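PDB 1T71: putative phosphatase/phosphodiesterase MPN_349 from Mycoplasma pneumoniae M129, which probably hydrolyses phosphoester bonds as an iron-dependent metallophosphoesterase, perhaps acting on 2',3'-cyclic nucleotides. Local coordinates for residues A[40-45]-A[65-70]; A[72-77]-A[90-95]; A[163-168]-A[198-203]; A[178-183]-A[202-207]. One frame throughout, in Å; residues are numbered along the deposited sequence.

Contact 1: residues A[40-45]-A[65-70]; sequences VNAENT and NYITMG. With FE (Fe (III) ion), chain B; FE (Fe (III) ion), chain C.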
loop_
_atom_site.group_PDB
_atom_site.type_symbol
_atom_site.label_atom_id
_atom_site.label_comp_id
_atom_site.label_asym_id
_atom_site.label_seq_id
_atom_site.Cartn_x
_atom_site.Cartn_y
_atom_site.Cartn_z
ATOM N N VAL A 40 5.077 -1.237 -3.992
ATOM C CA VAL A 40 3.686 -0.817 -4.086
ATOM C C VAL A 40 2.756 -1.789 -3.391
ATOM O O VAL A 40 3.042 -2.978 -3.291
ATOM C CB VAL A 40 3.213 -0.669 -5.558
ATOM C CG1 VAL A 40 4.286 0.041 -6.380
ATOM C CG2 VAL A 40 2.877 -2.034 -6.159
ATOM N N ASN A 41 1.654 -1.262 -2.873
ATOM C CA ASN A 41 0.640 -2.093 -2.241
ATOM C C ASN A 41 -0.303 -2.328 -3.422
ATOM O O ASN A 41 -0.785 -1.370 -4.028
ATOM C CB ASN A 41 -0.075 -1.325 -1.126
ATOM C CG ASN A 41 -1.155 -2.147 -0.459
ATOM O OD1 ASN A 41 -2.058 -2.652 -1.122
ATOM N ND2 ASN A 41 -1.067 -2.289 0.864
ATOM N N ALA A 42 -0.549 -3.590 -3.760
ATOM C CA ALA A 42 -1.397 -3.929 -4.905
ATOM C C ALA A 42 -2.667 -4.683 -4.541
ATOM O O ALA A 42 -3.244 -5.382 -5.376
ATOM C CB ALA A 42 -0.582 -4.751 -5.910
ATOM N N GLU A 43 -3.128 -4.509 -3.309
ATOM C CA GLU A 43 -4.309 -5.221 -2.834
ATOM C C GLU A 43 -5.628 -5.028 -3.585
ATOM O O GLU A 43 -6.548 -5.823 -3.402
ATOM C CB GLU A 43 -4.541 -4.919 -1.351
ATOM C CG GLU A 43 -5.306 -3.642 -1.094
ATOM C CD GLU A 43 -6.339 -3.812 -0.003
ATOM O OE1 GLU A 43 -7.135 -2.879 0.192
ATOM O OE2 GLU A 43 -6.357 -4.880 0.654
ATOM N N ASN A 44 -5.740 -3.981 -4.403
ATOM C CA ASN A 44 -6.974 -3.721 -5.159
ATOM C C ASN A 44 -6.760 -3.793 -6.674
ATOM O O ASN A 44 -7.622 -3.384 -7.448
ATOM C CB ASN A 44 -7.515 -2.327 -4.821
ATOM C CG ASN A 44 -8.003 -2.214 -3.385
ATOM O OD1 ASN A 44 -9.060 -2.738 -3.034
ATOM N ND2 ASN A 44 -7.233 -1.536 -2.552
ATOM N N THR A 45 -5.614 -4.314 -7.094
ATOM C CA THR A 45 -5.282 -4.373 -8.508
ATOM C C THR A 45 -6.307 -4.964 -9.477
ATOM O O THR A 45 -6.723 -4.289 -10.420
ATOM C CB THR A 45 -3.938 -5.096 -8.719
ATOM O OG1 THR A 45 -2.908 -4.419 -7.986
ATOM C CG2 THR A 45 -3.571 -5.103 -10.200
ATOM N N ASN A 65 9.270 -3.350 -8.068
ATOM C CA ASN A 65 10.229 -4.322 -7.548
ATOM C C ASN A 65 9.670 -5.203 -6.445
ATOM O O ASN A 65 9.945 -6.403 -6.405
ATOM C CB ASN A 65 11.476 -3.617 -7.018
ATOM C CG ASN A 65 12.217 -2.875 -8.093
ATOM O OD1 ASN A 65 12.617 -3.462 -9.099
ATOM N ND2 ASN A 65 12.408 -1.579 -7.897
ATOM N N TYR A 66 8.901 -4.608 -5.538
ATOM C CA TYR A 66 8.322 -5.362 -4.432
ATOM C C TYR A 66 6.855 -4.998 -4.212
ATOM O O TYR A 66 6.420 -3.893 -4.538
ATOM C CB TYR A 66 9.139 -5.113 -3.167
ATOM C CG TYR A 66 10.532 -5.702 -3.243
ATOM C CD1 TYR A 66 10.746 -7.059 -3.015
ATOM C CD2 TYR A 66 11.630 -4.912 -3.592
ATOM C CE1 TYR A 66 12.015 -7.623 -3.131
ATOM C CE2 TYR A 66 12.909 -5.467 -3.717
ATOM C CZ TYR A 66 13.091 -6.824 -3.484
ATOM O OH TYR A 66 14.337 -7.397 -3.608
ATOM N N ILE A 67 6.096 -5.930 -3.652
ATOM C CA ILE A 67 4.674 -5.716 -3.435
ATOM C C ILE A 67 4.191 -6.059 -2.026
ATOM O O ILE A 67 4.582 -7.083 -1.458
ATOM C CB ILE A 67 3.865 -6.563 -4.442
ATOM C CG1 ILE A 67 4.016 -5.988 -5.850
ATOM C CG2 ILE A 67 2.410 -6.613 -4.044
ATOM C CD1 ILE A 67 3.267 -6.776 -6.912
ATOM N N THR A 68 3.347 -5.193 -1.468
ATOM C CA THR A 68 2.754 -5.427 -0.149
ATOM C C THR A 68 1.244 -5.518 -0.402
ATOM O O THR A 68 0.773 -5.042 -1.440
ATOM C CB THR A 68 3.068 -4.276 0.851
ATOM O OG1 THR A 68 2.630 -3.022 0.316
ATOM C CG2 THR A 68 4.564 -4.208 1.119
ATOM N N MET A 69 0.487 -6.115 0.519
ATOM C CA MET A 69 -0.952 -6.266 0.312
ATOM C C MET A 69 -1.835 -5.763 1.455
ATOM O O MET A 69 -1.477 -4.815 2.153
ATOM C CB MET A 69 -1.269 -7.737 0.004
ATOM C CG MET A 69 -0.605 -8.276 -1.264
ATOM S SD MET A 69 -1.402 -7.738 -2.805
ATOM C CE MET A 69 -0.528 -6.431 -3.161
ATOM N N GLY A 70 -2.994 -6.394 1.637
ATOM C CA GLY A 70 -3.908 -5.957 2.682
ATOM C C GLY A 70 -5.055 -6.899 2.991
ATOM O O GLY A 70 -4.869 -8.114 3.094
HETATM FE FE FE B . -7.282 -0.839 -0.550
HETATM FE FE FE C . -7.801 -2.275 2.228
#

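Contact 2: residues A[72-77]-A[90-95]; sequences HTWFQK and VRPLNL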
loop_
_atom_site.group_PDB
_atom_site.type_symbol
_atom_site.label_atom_id
_atom_site.label_comp_id
_atom_site.label_asym_id
_atom_site.label_seq_id
_atom_site.Cartn_x
_atom_site.Cartn_y
_atom_site.Cartn_z
ATOM N N HIS A 72 -7.716 -7.535 1.083
ATOM C CA HIS A 72 -8.232 -8.235 -0.086
ATOM C C HIS A 72 -7.159 -9.085 -0.754
ATOM O O HIS A 72 -7.265 -9.436 -1.927
ATOM C CB HIS A 72 -8.810 -7.230 -1.079
ATOM C CG HIS A 72 -10.136 -6.680 -0.659
ATOM N ND1 HIS A 72 -10.386 -5.327 -0.557
ATOM C CD2 HIS A 72 -11.286 -7.305 -0.312
ATOM C CE1 HIS A 72 -11.634 -5.144 -0.163
ATOM N NE2 HIS A 72 -12.201 -6.327 -0.008
ATOM N N THR A 73 -6.127 -9.420 0.013
ATOM C CA THR A 73 -5.020 -10.226 -0.488
ATOM C C THR A 73 -5.433 -11.534 -1.185
ATOM O O THR A 73 -4.866 -11.913 -2.208
ATOM C CB THR A 73 -4.044 -10.614 0.669
ATOM O OG1 THR A 73 -3.469 -9.430 1.251
ATOM C CG2 THR A 73 -2.927 -11.526 0.146
ATOM N N TRP A 74 -6.436 -12.211 -0.642
ATOM C CA TRP A 74 -6.828 -13.515 -1.163
ATOM C C TRP A 74 -8.063 -13.607 -2.048
ATOM O O TRP A 74 -8.603 -14.700 -2.244
ATOM C CB TRP A 74 -6.975 -14.465 0.029
ATOM C CG TRP A 74 -5.809 -14.355 0.980
ATOM C CD1 TRP A 74 -4.645 -15.075 0.944
ATOM C CD2 TRP A 74 -5.660 -13.405 2.047
ATOM N NE1 TRP A 74 -3.782 -14.629 1.919
ATOM C CE2 TRP A 74 -4.377 -13.604 2.607
ATOM C CE3 TRP A 74 -6.484 -12.402 2.579
ATOM C CZ2 TRP A 74 -3.898 -12.835 3.675
ATOM C CZ3 TRP A 74 -6.009 -11.639 3.643
ATOM C CH2 TRP A 74 -4.725 -11.860 4.177
ATOM N N PHE A 75 -8.498 -12.493 -2.618
ATOM C CA PHE A 75 -9.695 -12.542 -3.435
ATOM C C PHE A 75 -9.598 -13.229 -4.800
ATOM O O PHE A 75 -10.557 -13.873 -5.221
ATOM C CB PHE A 75 -10.284 -11.144 -3.595
ATOM C CG PHE A 75 -11.712 -11.158 -4.035
ATOM C CD1 PHE A 75 -12.045 -10.973 -5.370
ATOM C CD2 PHE A 75 -12.727 -11.408 -3.115
ATOM C CE1 PHE A 75 -13.370 -11.033 -5.783
ATOM C CE2 PHE A 75 -14.053 -11.472 -3.518
ATOM C CZ PHE A 75 -14.376 -11.286 -4.855
ATOM N N GLN A 76 -8.470 -13.103 -5.495
ATOM C CA GLN A 76 -8.330 -13.757 -6.794
ATOM C C GLN A 76 -7.882 -15.212 -6.592
ATOM O O GLN A 76 -6.704 -15.550 -6.752
ATOM C CB GLN A 76 -7.333 -12.985 -7.669
ATOM C CG GLN A 76 -7.774 -11.540 -7.959
ATOM C CD GLN A 76 -9.096 -11.455 -8.718
ATOM O OE1 GLN A 76 -9.847 -10.477 -8.589
ATOM N NE2 GLN A 76 -9.378 -12.469 -9.522
ATOM N N LYS A 77 -8.850 -16.058 -6.244
ATOM C CA LYS A 77 -8.630 -17.477 -5.959
ATOM C C LYS A 77 -7.896 -18.290 -7.017
ATOM O O LYS A 77 -7.046 -19.116 -6.692
ATOM C CB LYS A 77 -9.963 -18.180 -5.714
ATOM C CG LYS A 77 -11.039 -17.328 -5.108
ATOM C CD LYS A 77 -10.879 -17.182 -3.629
ATOM C CE LYS A 77 -12.106 -16.494 -3.077
ATOM N NZ LYS A 77 -13.339 -17.209 -3.511
ATOM N N VAL A 90 4.845 -9.588 -0.359
ATOM C CA VAL A 90 4.606 -9.800 1.062
ATOM C C VAL A 90 3.135 -9.561 1.414
ATOM O O VAL A 90 2.531 -8.574 0.989
ATOM C CB VAL A 90 5.490 -8.863 1.936
ATOM C CG1 VAL A 90 6.956 -9.024 1.556
ATOM C CG2 VAL A 90 5.071 -7.418 1.750
ATOM N N ARG A 91 2.564 -10.474 2.190
ATOM C CA ARG A 91 1.179 -10.354 2.609
ATOM C C ARG A 91 1.151 -10.053 4.101
ATOM O O ARG A 91 2.193 -10.031 4.754
ATOM C CB ARG A 91 0.414 -11.647 2.282
ATOM C CG ARG A 91 1.144 -12.946 2.593
ATOM C CD ARG A 91 1.241 -13.223 4.087
ATOM N NE ARG A 91 1.811 -14.545 4.336
ATOM C CZ ARG A 91 1.912 -15.113 5.537
ATOM N NH1 ARG A 91 1.480 -14.479 6.622
ATOM N NH2 ARG A 91 2.447 -16.321 5.654
ATOM N N PRO A 92 -0.035 -9.804 4.667
ATOM C CA PRO A 92 -0.079 -9.509 6.106
ATOM C C PRO A 92 0.496 -10.648 6.973
ATOM O O PRO A 92 0.047 -11.792 6.889
ATOM C CB PRO A 92 -1.566 -9.265 6.356
ATOM C CG PRO A 92 -2.044 -8.711 5.022
ATOM C CD PRO A 92 -1.361 -9.631 4.046
ATOM N N LEU A 93 1.492 -10.319 7.796
ATOM C CA LEU A 93 2.158 -11.281 8.685
ATOM C C LEU A 93 1.245 -11.686 9.834
ATOM O O LEU A 93 1.270 -12.814 10.324
ATOM C CB LEU A 93 3.432 -10.640 9.259
ATOM C CG LEU A 93 4.263 -11.419 10.285
ATOM C CD1 LEU A 93 4.820 -12.693 9.655
ATOM C CD2 LEU A 93 5.408 -10.538 10.766
ATOM N N ASN A 94 0.456 -10.703 10.234
ATOM C CA ASN A 94 -0.519 -10.701 11.321
ATOM C C ASN A 94 -1.662 -11.745 11.280
ATOM O O ASN A 94 -2.740 -11.487 11.823
ATOM C CB ASN A 94 -1.116 -9.286 11.318
ATOM C CG ASN A 94 -1.501 -8.823 12.667
ATOM O OD1 ASN A 94 -0.795 -9.090 13.643
ATOM N ND2 ASN A 94 -2.617 -8.099 12.753
ATOM N N LEU A 95 -1.435 -12.912 10.678
ATOM C CA LEU A 95 -2.499 -13.920 10.538
ATOM C C LEU A 95 -2.625 -15.025 11.595
ATOM O O LEU A 95 -1.646 -15.672 11.963
ATOM C CB LEU A 95 -2.393 -14.565 9.150
ATOM C CG LEU A 95 -2.350 -13.593 7.960
ATOM C CD1 LEU A 95 -2.159 -14.373 6.662
ATOM C CD2 LEU A 95 -3.626 -12.776 7.900
#

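Contact 3: residues A[163-168]-A[198-203]; sequences SEKNAF and SAYITD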
loop_
_atom_site.group_PDB
_atom_site.type_symbol
_atom_site.label_atom_id
_atom_site.label_comp_id
_atom_site.label_asym_id
_atom_site.label_seq_id
_atom_site.Cartn_x
_atom_site.Cartn_y
_atom_site.Cartn_z
ATOM N N SER A 163 -6.375 6.736 14.764
ATOM C CA SER A 163 -5.857 6.527 16.108
ATOM C C SER A 163 -4.989 5.267 16.169
ATOM O O SER A 163 -3.933 5.287 16.792
ATOM C CB SER A 163 -6.991 6.446 17.131
ATOM O OG SER A 163 -7.738 5.256 16.968
ATOM N N GLU A 164 -5.404 4.175 15.526
ATOM C CA GLU A 164 -4.568 2.975 15.567
ATOM C C GLU A 164 -3.262 3.235 14.814
ATOM O O GLU A 164 -2.191 2.793 15.231
ATOM C CB GLU A 164 -5.265 1.759 14.945
ATOM C CG GLU A 164 -4.484 0.467 15.216
ATOM C CD GLU A 164 -5.067 -0.779 14.564
ATOM O OE1 GLU A 164 -4.626 -1.889 14.935
ATOM O OE2 GLU A 164 -5.946 -0.660 13.684
ATOM N N LYS A 165 -3.361 3.964 13.710
ATOM C CA LYS A 165 -2.193 4.281 12.894
ATOM C C LYS A 165 -1.150 5.078 13.679
ATOM O O LYS A 165 0.032 4.743 13.689
ATOM C CB LYS A 165 -2.618 5.084 11.655
ATOM C CG LYS A 165 -2.198 4.462 10.327
ATOM C CD LYS A 165 -3.210 3.451 9.824
ATOM C CE LYS A 165 -4.394 4.136 9.152
ATOM N NZ LYS A 165 -4.092 4.607 7.766
ATOM N N ASN A 166 -1.592 6.144 14.337
ATOM C CA ASN A 166 -0.682 6.972 15.095
ATOM C C ASN A 166 -0.193 6.308 16.381
ATOM O O ASN A 166 0.908 6.594 16.848
ATOM C CB ASN A 166 -1.338 8.326 15.358
ATOM C CG ASN A 166 -1.332 9.208 14.117
ATOM O OD1 ASN A 166 -0.345 9.889 13.836
ATOM N ND2 ASN A 166 -2.421 9.172 13.353
ATOM N N ALA A 167 -0.997 5.417 16.950
ATOM C CA ALA A 167 -0.573 4.716 18.153
ATOM C C ALA A 167 0.576 3.798 17.733
ATOM O O ALA A 167 1.550 3.620 18.462
ATOM C CB ALA A 167 -1.717 3.895 18.724
ATOM N N PHE A 168 0.452 3.235 16.534
ATOM C CA PHE A 168 1.463 2.336 15.990
ATOM C C PHE A 168 2.737 3.148 15.757
ATOM O O PHE A 168 3.839 2.692 16.052
ATOM C CB PHE A 168 0.948 1.726 14.675
ATOM C CG PHE A 168 1.762 0.561 14.169
ATOM C CD1 PHE A 168 2.797 0.755 13.255
ATOM C CD2 PHE A 168 1.478 -0.731 14.589
ATOM C CE1 PHE A 168 3.533 -0.328 12.761
ATOM C CE2 PHE A 168 2.209 -1.821 14.103
ATOM C CZ PHE A 168 3.236 -1.616 13.187
ATOM N N SER A 198 12.785 8.266 11.518
ATOM C CA SER A 198 12.047 7.362 10.644
ATOM C C SER A 198 11.177 8.187 9.714
ATOM O O SER A 198 11.138 9.415 9.802
ATOM C CB SER A 198 11.148 6.433 11.455
ATOM O OG SER A 198 11.912 5.597 12.295
ATOM N N ALA A 199 10.488 7.508 8.809
ATOM C CA ALA A 199 9.574 8.184 7.906
ATOM C C ALA A 199 8.185 7.698 8.311
ATOM O O ALA A 199 7.994 6.510 8.581
ATOM C CB ALA A 199 9.873 7.808 6.465
ATOM N N TYR A 200 7.225 8.614 8.386
ATOM C CA TYR A 200 5.856 8.255 8.756
ATOM C C TYR A 200 4.817 9.022 7.954
ATOM O O TYR A 200 5.052 10.158 7.545
ATOM C CB TYR A 200 5.584 8.546 10.237
ATOM C CG TYR A 200 4.123 8.350 10.618
ATOM C CD1 TYR A 200 3.584 7.072 10.757
ATOM C CD2 TYR A 200 3.268 9.442 10.788
ATOM C CE1 TYR A 200 2.240 6.880 11.054
ATOM C CE2 TYR A 200 1.907 9.261 11.086
ATOM C CZ TYR A 200 1.402 7.974 11.215
ATOM O OH TYR A 200 0.062 7.768 11.485
ATOM N N ILE A 201 3.668 8.388 7.745
ATOM C CA ILE A 201 2.538 9.002 7.061
ATOM C C ILE A 201 1.312 8.162 7.422
ATOM O O ILE A 201 1.338 6.932 7.332
ATOM C CB ILE A 201 2.740 9.077 5.517
ATOM C CG1 ILE A 201 1.619 9.916 4.898
ATOM C CG2 ILE A 201 2.773 7.689 4.910
ATOM C CD1 ILE A 201 1.758 10.136 3.393
ATOM N N THR A 202 0.245 8.825 7.859
ATOM C CA THR A 202 -0.967 8.121 8.260
ATOM C C THR A 202 -1.524 7.265 7.129
ATOM O O THR A 202 -1.937 6.132 7.362
ATOM C CB THR A 202 -2.035 9.108 8.775
ATOM O OG1 THR A 202 -1.544 9.741 9.962
ATOM C CG2 THR A 202 -3.332 8.373 9.117
ATOM N N ASP A 203 -1.536 7.807 5.913
ATOM C CA ASP A 203 -2.001 7.049 4.753
ATOM C C ASP A 203 -1.366 7.551 3.454
ATOM O O ASP A 203 -1.431 8.739 3.130
ATOM C CB ASP A 203 -3.534 7.087 4.633
ATOM C CG ASP A 203 -4.080 5.899 3.845
ATOM O OD1 ASP A 203 -3.672 5.718 2.668
ATOM O OD2 ASP A 203 -4.905 5.138 4.403
#

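Contact 4: residues A[178-183]-A[202-207]; sequences TIFGTH and TDVGMC. With FE (Fe (III) ion), chain C.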
loop_
_atom_site.group_PDB
_atom_site.type_symbol
_atom_site.label_atom_id
_atom_site.label_comp_id
_atom_site.label_asym_id
_atom_site.label_seq_id
_atom_site.Cartn_x
_atom_site.Cartn_y
_atom_site.Cartn_z
ATOM N N THR A 178 10.643 2.872 8.230
ATOM C CA THR A 178 9.428 3.576 7.822
ATOM C C THR A 178 8.158 2.902 8.315
ATOM O O THR A 178 8.091 1.681 8.458
ATOM C CB THR A 178 9.310 3.718 6.278
ATOM O OG1 THR A 178 8.954 2.456 5.702
ATOM C CG2 THR A 178 10.623 4.176 5.675
ATOM N N ILE A 179 7.156 3.730 8.580
ATOM C CA ILE A 179 5.846 3.288 9.022
ATOM C C ILE A 179 4.875 3.977 8.066
ATOM O O ILE A 179 4.532 5.146 8.267
ATOM C CB ILE A 179 5.537 3.778 10.450
ATOM C CG1 ILE A 179 6.546 3.206 11.450
ATOM C CG2 ILE A 179 4.118 3.394 10.832
ATOM C CD1 ILE A 179 6.415 1.721 11.675
ATOM N N PHE A 180 4.456 3.275 7.016
ATOM C CA PHE A 180 3.522 3.853 6.049
ATOM C C PHE A 180 2.145 3.219 6.175
ATOM O O PHE A 180 2.002 2.000 6.041
ATOM C CB PHE A 180 4.014 3.660 4.608
ATOM C CG PHE A 180 5.288 4.395 4.276
ATOM C CD1 PHE A 180 5.624 5.582 4.925
ATOM C CD2 PHE A 180 6.124 3.928 3.263
ATOM C CE1 PHE A 180 6.772 6.293 4.568
ATOM C CE2 PHE A 180 7.276 4.633 2.898
ATOM C CZ PHE A 180 7.599 5.815 3.551
ATOM N N GLY A 181 1.135 4.040 6.440
ATOM C CA GLY A 181 -0.217 3.524 6.548
ATOM C C GLY A 181 -0.890 3.449 5.181
ATOM O O GLY A 181 -0.609 4.258 4.295
ATOM N N THR A 182 -1.764 2.464 5.006
ATOM C CA THR A 182 -2.512 2.273 3.760
ATOM C C THR A 182 -3.905 1.763 4.123
ATOM O O THR A 182 -4.170 1.484 5.295
ATOM C CB THR A 182 -1.833 1.227 2.826
ATOM O OG1 THR A 182 -1.571 0.016 3.553
ATOM C CG2 THR A 182 -0.528 1.774 2.264
ATOM N N HIS A 183 -4.786 1.676 3.121
ATOM C CA HIS A 183 -6.162 1.172 3.269
ATOM C C HIS A 183 -7.303 2.188 3.161
ATOM O O HIS A 183 -8.386 1.821 2.714
ATOM C CB HIS A 183 -6.324 0.368 4.576
ATOM C CG HIS A 183 -7.714 -0.146 4.815
ATOM N ND1 HIS A 183 -8.273 -1.169 4.077
ATOM C CD2 HIS A 183 -8.661 0.228 5.710
ATOM C CE1 HIS A 183 -9.503 -1.401 4.502
ATOM N NE2 HIS A 183 -9.764 -0.565 5.492
ATOM N N THR A 202 0.245 8.825 7.859
ATOM C CA THR A 202 -0.967 8.121 8.260
ATOM C C THR A 202 -1.524 7.265 7.129
ATOM O O THR A 202 -1.937 6.132 7.362
ATOM C CB THR A 202 -2.035 9.108 8.775
ATOM O OG1 THR A 202 -1.544 9.741 9.962
ATOM C CG2 THR A 202 -3.332 8.373 9.117
ATOM N N ASP A 203 -1.536 7.807 5.913
ATOM C CA ASP A 203 -2.001 7.049 4.753
ATOM C C ASP A 203 -1.366 7.551 3.454
ATOM O O ASP A 203 -1.431 8.739 3.130
ATOM C CB ASP A 203 -3.534 7.087 4.633
ATOM C CG ASP A 203 -4.080 5.899 3.845
ATOM O OD1 ASP A 203 -3.672 5.718 2.668
ATOM O OD2 ASP A 203 -4.905 5.138 4.403
ATOM N N VAL A 204 -0.749 6.635 2.715
ATOM C CA VAL A 204 -0.104 6.980 1.453
ATOM C C VAL A 204 -1.123 7.382 0.389
ATOM O O VAL A 204 -0.863 8.238 -0.456
ATOM C CB VAL A 204 0.716 5.791 0.910
ATOM C CG1 VAL A 204 1.317 6.147 -0.455
ATOM C CG2 VAL A 204 1.806 5.422 1.898
ATOM N N GLY A 205 -2.296 6.772 0.434
ATOM C CA GLY A 205 -3.301 7.083 -0.565
ATOM C C GLY A 205 -3.451 5.927 -1.534
ATOM O O GLY A 205 -2.909 4.844 -1.311
ATOM N N MET A 206 -4.160 6.171 -2.628
ATOM C CA MET A 206 -4.432 5.145 -3.625
ATOM C C MET A 206 -3.948 5.486 -5.037
ATOM O O MET A 206 -3.800 6.658 -5.400
ATOM C CB MET A 206 -5.949 4.894 -3.653
ATOM C CG MET A 206 -6.488 4.132 -4.853
ATOM S SD MET A 206 -8.314 4.105 -4.925
ATOM C CE MET A 206 -8.653 5.813 -5.290
ATOM N N CYS A 207 -3.674 4.446 -5.818
ATOM C CA CYS A 207 -3.292 4.604 -7.217
ATOM C C CYS A 207 -4.446 3.918 -7.954
ATOM O O CYS A 207 -4.481 2.694 -8.066
ATOM C CB CYS A 207 -1.966 3.898 -7.517
ATOM S SG CYS A 207 -0.497 4.664 -6.759
HETATM FE FE FE C . -7.801 -2.275 2.228
HETATM O O HOH W 1 -4.656 3.663 1.134
#

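Contact 1: residues A[40-45]-A[65-70]
Tyr66 begins the pairing, its O accepting from Val40 N at 3.0 Å, and the 66-68 strand then runs parallel to the end of strand 37-41. These strands and helix 53-62 form a beta-alpha-beta unit of the metallophosphoesterase fold. Ile67 lies beside Val40 on one face of the sheet: its CG1 is 4.1 Å from Val40 CG2, and its CG2 reaches the methyl of Ala42. Thr68 makes the next two rungs, giving its N to Val40 O and taking Ala42 N on its O at 3.0 Å; that donor lies almost on the carbonyl axis (172° at O). On the other face, Thr68 OG1 rests against Asn41 CB, and both Thr68 OG1 and Asn41 ND2 bond to Asp156. Met69, bent at chi2 and chi3, turns its sulfur and methyl back toward Ala42, but CE is modelled too close to that residue and its exact place is doubtful. Its O takes a weak bond from Asn41 ND2, 2.9 Å long but only 126° at hydrogen. Asn41 OD1, at the other end of the same amide, closes an Asx turn with Glu43 N at 3.1 Å, so the amide is held from both ends. Gly70 closes the segment, its CA and C packed 3.4 Å from Glu43 OE2, which accepts from His72 N. Glu43 OE1 bonds both iron ions, 2.2 Å from each, while Asn44 also binds the chain B iron, modelled through ND2. The division of labour within the carboxylate, one oxygen bridging two metals and the other tied to backbone, should fix its rotation and help set the spacing of the iron pair.

Contact 2: residues A[72-77]-A[90-95]
Two loops beside the di-iron centre meet here: residues 72-77, which follow strand 66-68 and begin with His72, the proton donor by similarity, and residues 90-95, which leave the edge strand 89-90. The contact is buried, apolar and small, 172 Å² over both sides. Its first element is Thr73. With CG2 anti to the backbone N and OG1 beside it (chi1 -62°), the two branches divide between neighbouring residues: CG2 lies 4.0 Å from Arg91 CB, while OG1 passes alongside the Pro92 ring, 3.5 Å from CD. The hydroxyl itself is hydrogen-bonded to Gly70 O. Trp74 supplies the second element, the benzo end of its indole advancing against Pro92 and Leu95 from the opposite direction. Its CH2 is 4.0 Å from Pro92 CD, and its CZ2 is 3.8 Å from Leu95 CD1; both partners approach the ring obliquely. On one indole face Thr73 CB sits over the ring centre, 3.4 Å above the plane, and a stack with Phe101 and an edge-to-face contact with Phe99 add to the aromatic surroundings. Arg91 turns its charged end away from Thr73. Its NH1 donates to Pro92 O at 3.1 Å and 164°, with the acceptor almost in the guanidinium plane, and NH2 bonds to Gly105 O. Dispersion therefore joins the two loops, while the polar groups of Thr73 and Arg91 are satisfied by backbone carbonyls, an arrangement consistent with holding the loop that carries His72 beside the metals.

Contact 3: residues A[163-168]-A[198-203]
Lys165 NZ and Thr202 O form the tight end of a helix-on-sheet contact, in which helix 162-172 packs beside strand 199-201 of the second mixed sheet of this metallophosphoesterase fold. The bond is 2.7 Å long, with the ammonium tilted well out of the carbonyl plane and a C=O...N angle of 146°. To arrive there the lysine folds rather than extends: chi2, chi3 and chi4 are all near 80°, and the curled chain wraps Thr202 O, with CG at 3.4 Å from that oxygen. The same NZ makes a longer salt bridge to Asp203 OD2, 3.5 Å away; this carboxylate oxygen also accepts from Thr184 OG1. Both residues are buried, so carbonyl and carboxylate together probably stabilise the positive charge in the interior. Tyr200 adds the other buried piece. Its CG is anti to the backbone N, which sends the phenol toward the helix, where OH meets Lys165 CB at 3.8 Å, the two side chains crossing at about a right angle. Asn166, partly exposed at the margin, is the looser, solvent side. Its amide plane stands 64° from the phenol ring. The amide nitrogen is hydrogen-bonded to Thr162 O one turn back in the helix, while Thr202 OG1 is bonded to Asp190. At this margin Asn166 OD1 comes obliquely to the ring, 3.2 Å from Tyr200 OH and 3.6 Å from Tyr200 CE2.

Contact 4: residues A[178-183]-A[202-207]
Gly181 O receives Val204 N at 2.9 Å and 157°, the one direct hydrogen bond between the end of strand 178-182 and the loop after strand 199-201. Two CA-H...O contacts border it: Gly181 CA meets Thr202 O, and Asp203 CA meets Gly181 O, each at 3.2 Å. The absence of a side chain on Gly181 matters, since a CB there would run into Thr202 O. Val204 has CG1 anti to its backbone N (chi1 177°), which leaves CG2 as the branch facing the strand; it lies 3.6 Å from Gly181 O and 3.9 Å from Phe180 CB. The phenyl group of Phe180 leads away from the loop, over Thr178 CB on one face and edge-to-face with Phe248. Asp203 takes an extended first torsion (chi1 -156°) that lays its carboxylate along the Thr182-His183 backbone. OD1 accepts from Gly205 N at 2.8 Å through the anti lone pair, an Asx turn, and also from a water that in turn accepts from His183 N at 2.8 Å. Thr182 turns its hydroxyl to Asp156 OD2 on the neighbouring strand. The His183 side chain starts away from the loop, and its ND1 coordinates the chain C iron at 2.2 Å, joining Glu43 and Asn71. The water thus links the Asp203 carboxylate to the backbone of an iron ligand, a second-shell connection that probably helps position His183 where the strand ends at the metals.

In the fold
Along the chain, contact 1 closes before contact 2 opens, and contacts 3 and 4 follow, their second segments, 198-203 and 202-207, overlapping at Thr202 and Asp203. Contact 1 lies in the first mixed sheet; contacts 3 and 4, with centres 9 Å apart, both reach the second, where strands 178-182 and 199-201 are neighbours. Contacts 1 and 4, 11 Å between centres, both reach the chain C iron, so the two sheets bring ligands to one site. Contact 2, centred 10 Å from contact 1, continues from its strands through Val90 N to Ile67 O. Contact 3 is more peripheral, about 19 Å from contact 1 centre to centre, and packs a helix against the second sheet.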